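Local coordinates for 3-oxoacyl-[acyl-carrier-protein] reductase (Sinorhizobium meliloti, PDB 3U9L) that probably catalyses the NADPH-dependent reduction of 3-oxoacyl groups on acyl carrier protein, as a member of the short-chain dehydrogenase/reductase family, at residues Ala128-Met133 / Trp181-Ser186. Residues are numbered along the deposited sequence; the frame is centred on the assembly and turned at random.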
ATOM      1  N   ALA A 128     -11.216  -8.590 -15.682  1.00 18.59           N
ATOM      2  CA  ALA A 128     -12.282  -9.444 -16.248  1.00 21.71           C
ATOM      3  C   ALA A 128     -13.640  -8.746 -16.347  1.00 20.29           C
ATOM      4  O   ALA A 128     -14.342  -8.851 -17.364  1.00 21.47           O
ATOM      5  CB  ALA A 128     -12.412 -10.779 -15.396  1.00 20.53           C
ATOM      6  N   ALA A 129     -14.039  -8.061 -15.295  1.00 19.07           N
ATOM      7  CA  ALA A 129     -15.358  -7.481 -15.169  1.00 19.06           C
ATOM      8  C   ALA A 129     -15.539  -6.119 -15.769  1.00 20.29           C
ATOM      9  O   ALA A 129     -16.545  -5.822 -16.299  1.00 20.57           O
ATOM     10  CB  ALA A 129     -15.819  -7.458 -13.732  1.00 20.08           C
ATOM     11  N   LEU A 130     -14.513  -5.307 -15.650  1.00 19.64           N
ATOM     12  CA  LEU A 130     -14.600  -3.969 -16.118  1.00 20.64           C
ATOM     13  C   LEU A 130     -14.951  -3.742 -17.603  1.00 20.75           C
ATOM     14  O   LEU A 130     -15.671  -2.856 -17.879  1.00 20.77           O
ATOM     15  CB  LEU A 130     -13.411  -3.129 -15.634  1.00 19.57           C
ATOM     16  CG  LEU A 130     -13.315  -2.679 -14.183  1.00 18.72           C
ATOM     17  CD1 LEU A 130     -12.150  -1.855 -13.976  1.00 16.52           C
ATOM     18  CD2 LEU A 130     -14.537  -1.955 -13.794  1.00 18.33           C
ATOM     19  N   PRO A 131     -14.445  -4.552 -18.498  1.00 20.00           N
ATOM     20  CA  PRO A 131     -14.830  -4.394 -19.908  1.00 20.00           C
ATOM     21  C   PRO A 131     -16.332  -4.451 -20.013  1.00 20.00           C
ATOM     22  O   PRO A 131     -16.862  -3.694 -20.728  1.00 25.40           O
ATOM     23  CB  PRO A 131     -14.186  -5.636 -20.539  1.00 20.00           C
ATOM     24  CG  PRO A 131     -12.968  -5.798 -19.745  1.00 20.00           C
ATOM     25  CD  PRO A 131     -13.108  -5.112 -18.430  1.00 20.00           C
ATOM     26  N   HIS A 132     -17.011  -5.358 -19.318  1.00 23.64           N
ATOM     27  CA  HIS A 132     -18.438  -5.399 -19.394  1.00 23.77           C
ATOM     28  C   HIS A 132     -19.103  -4.179 -18.766  1.00 23.60           C
ATOM     29  O   HIS A 132     -20.026  -3.662 -19.314  1.00 21.92           O
ATOM     30  CB  HIS A 132     -18.939  -6.712 -18.801  1.00 24.00           C
ATOM     31  CG  HIS A 132     -18.272  -7.903 -19.383  1.00 25.13           C
ATOM     32  ND1 HIS A 132     -18.654  -8.486 -20.569  1.00 25.74           N
ATOM     33  CD2 HIS A 132     -17.233  -8.640 -18.937  1.00 23.00           C
ATOM     34  CE1 HIS A 132     -17.880  -9.512 -20.817  1.00 25.10           C
ATOM     35  NE2 HIS A 132     -17.011  -9.625 -19.838  1.00 23.76           N
HETATM   36  N   MSE A 133     -18.596  -3.725 -17.630  1.00 20.78           N
HETATM   37  CA  MSE A 133     -19.208  -2.594 -16.975  1.00 21.20           C
HETATM   38  C   MSE A 133     -18.992  -1.309 -17.769  1.00 21.40           C
HETATM   39  O   MSE A 133     -19.852  -0.490 -17.820  1.00 21.80           O
HETATM   40  CB  MSE A 133     -18.793  -2.490 -15.510  1.00 20.54           C
HETATM   41  CG  MSE A 133     -19.003  -3.774 -14.688  1.00 20.59           C
HETATM   42 SE   MSE A 133     -18.335  -3.827 -12.891  1.00 35.55          SE
HETATM   43  CE  MSE A 133     -19.467  -2.584 -12.217  1.00 19.83           C
ATOM     44  N   TRP A 181     -16.474   6.948 -17.485  1.00 22.54           N
ATOM     45  CA  TRP A 181     -17.203   5.828 -18.035  1.00 23.21           C
ATOM     46  C   TRP A 181     -18.539   5.633 -17.361  1.00 24.77           C
ATOM     47  O   TRP A 181     -19.226   4.686 -17.676  1.00 27.27           O
ATOM     48  CB  TRP A 181     -16.406   4.534 -18.012  1.00 22.88           C
ATOM     49  CG  TRP A 181     -15.087   4.500 -18.729  1.00 22.60           C
ATOM     50  CD1 TRP A 181     -13.855   4.899 -18.229  1.00 22.47           C
ATOM     51  CD2 TRP A 181     -14.820   3.926 -20.022  1.00 22.91           C
ATOM     52  NE1 TRP A 181     -12.849   4.625 -19.137  1.00 23.37           N
ATOM     53  CE2 TRP A 181     -13.414   4.063 -20.253  1.00 23.50           C
ATOM     54  CE3 TRP A 181     -15.632   3.342 -21.008  1.00 25.01           C
ATOM     55  CZ2 TRP A 181     -12.812   3.601 -21.407  1.00 23.08           C
ATOM     56  CZ3 TRP A 181     -15.033   2.909 -22.171  1.00 25.71           C
ATOM     57  CH2 TRP A 181     -13.615   3.042 -22.361  1.00 25.13           C
ATOM     58  N   GLY A 182     -18.936   6.536 -16.475  1.00 22.79           N
ATOM     59  CA  GLY A 182     -20.166   6.385 -15.741  1.00 24.78           C
ATOM     60  C   GLY A 182     -20.171   5.432 -14.526  1.00 24.17           C
ATOM     61  O   GLY A 182     -21.243   5.177 -13.942  1.00 24.82           O
ATOM     62  N   ILE A 183     -19.004   4.886 -14.166  1.00 20.46           N
ATOM     63  CA  ILE A 183     -18.904   3.911 -13.091  1.00 21.34           C
ATOM     64  C   ILE A 183     -18.633   4.574 -11.721  1.00 21.87           C
ATOM     65  O   ILE A 183     -17.724   5.386 -11.572  1.00 19.31           O
ATOM     66  CB  ILE A 183     -17.904   2.807 -13.420  1.00 20.58           C
ATOM     67  CG1 ILE A 183     -18.451   1.994 -14.613  1.00 22.82           C
ATOM     68  CG2 ILE A 183     -17.648   1.862 -12.222  1.00 21.19           C
ATOM     69  CD1 ILE A 183     -17.305   1.184 -15.279  1.00 22.64           C
ATOM     70  N   GLU A 184     -19.475   4.238 -10.766  1.00 20.28           N
ATOM     71  CA  GLU A 184     -19.450   4.829  -9.446  1.00 22.60           C
ATOM     72  C   GLU A 184     -18.568   3.979  -8.524  1.00 21.76           C
ATOM     73  O   GLU A 184     -18.389   2.785  -8.767  1.00 19.88           O
ATOM     74  CB  GLU A 184     -20.869   4.865  -8.894  1.00 24.94           C
ATOM     75  CG  GLU A 184     -21.105   6.000  -7.893  1.00 29.93           C
ATOM     76  CD  GLU A 184     -22.609   6.299  -7.657  1.00 33.28           C
ATOM     77  OE1 GLU A 184     -23.433   5.717  -8.444  1.00 32.19           O
ATOM     78  OE2 GLU A 184     -22.925   7.119  -6.707  1.00 31.25           O
ATOM     79  N   THR A 185     -18.070   4.583  -7.452  1.00 20.81           N
ATOM     80  CA  THR A 185     -17.242   3.888  -6.474  1.00 19.84           C
ATOM     81  C   THR A 185     -17.699   4.228  -5.069  1.00 21.45           C
ATOM     82  O   THR A 185     -17.988   5.404  -4.753  1.00 21.40           O
ATOM     83  CB  THR A 185     -15.787   4.337  -6.556  1.00 19.77           C
ATOM     84  OG1 THR A 185     -15.229   3.929  -7.812  1.00 20.05           O
ATOM     85  CG2 THR A 185     -14.954   3.681  -5.433  1.00 17.66           C
ATOM     86  N   SER A 186     -17.725   3.221  -4.209  1.00 18.66           N
ATOM     87  CA  SER A 186     -17.944   3.460  -2.810  1.00 17.65           C
ATOM     88  C   SER A 186     -16.995   2.529  -2.021  1.00 19.10           C
ATOM     89  O   SER A 186     -16.828   1.339  -2.375  1.00 18.25           O
ATOM     90  CB  SER A 186     -19.449   3.268  -2.486  1.00 20.11           C
ATOM     91  OG  SER A 186     -19.631   3.440  -1.089  1.00 26.95           O
TER
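Ile-183, on strand 183-190, sets its terminal methyl CD1 against the last turn of 128-133, where it meets both Met-133 and Leu-130. The tight part is at Met-133. There Ile-183 CD1 lies 3.9 Å from Met-133 C and 4.0 Å from Met-133 CB, so one methyl rests on backbone and side chain together. Ile-183 is stretched out to do this: CG1 stands anti to the carbonyl carbon and chi2 is extended at 162°, which lays CD1 against the backbone of Met-133. Met-133, a selenomethionine, meets the methyl with CB and its carbonyl, while its side chain also packs on Leu-141 of the neighbouring strand 139-144.

The Leu-130 side is looser. Leu-130 CD2 comes only to 4.4 Å from Ile-183 CD1, and Leu-178 of helix 158-179 touches both residues. The CA atoms of Met-133 and Ile-183 stand 7.6 Å apart, a gap bridged mainly by the isoleucine side chain. All three touching residues are buried; the partly exposed Pro-131 and His-132 sit on other faces of the helix, and both Leu-130 and Pro-131 pack on Glu-104 of the second subunit, so the partner chain helps cover the looser side.

In the Rossmann-type fold of this family, the contact joins helix 108-136 to the parallel sheet beside helix 158-179. The side-chain pairs are apolar, and the methyl also lies against the peptide carbonyl of Met-133 without a hydrogen bond, which implies that the fit here rests on van der Waals packing and burial rather than on directional bonds.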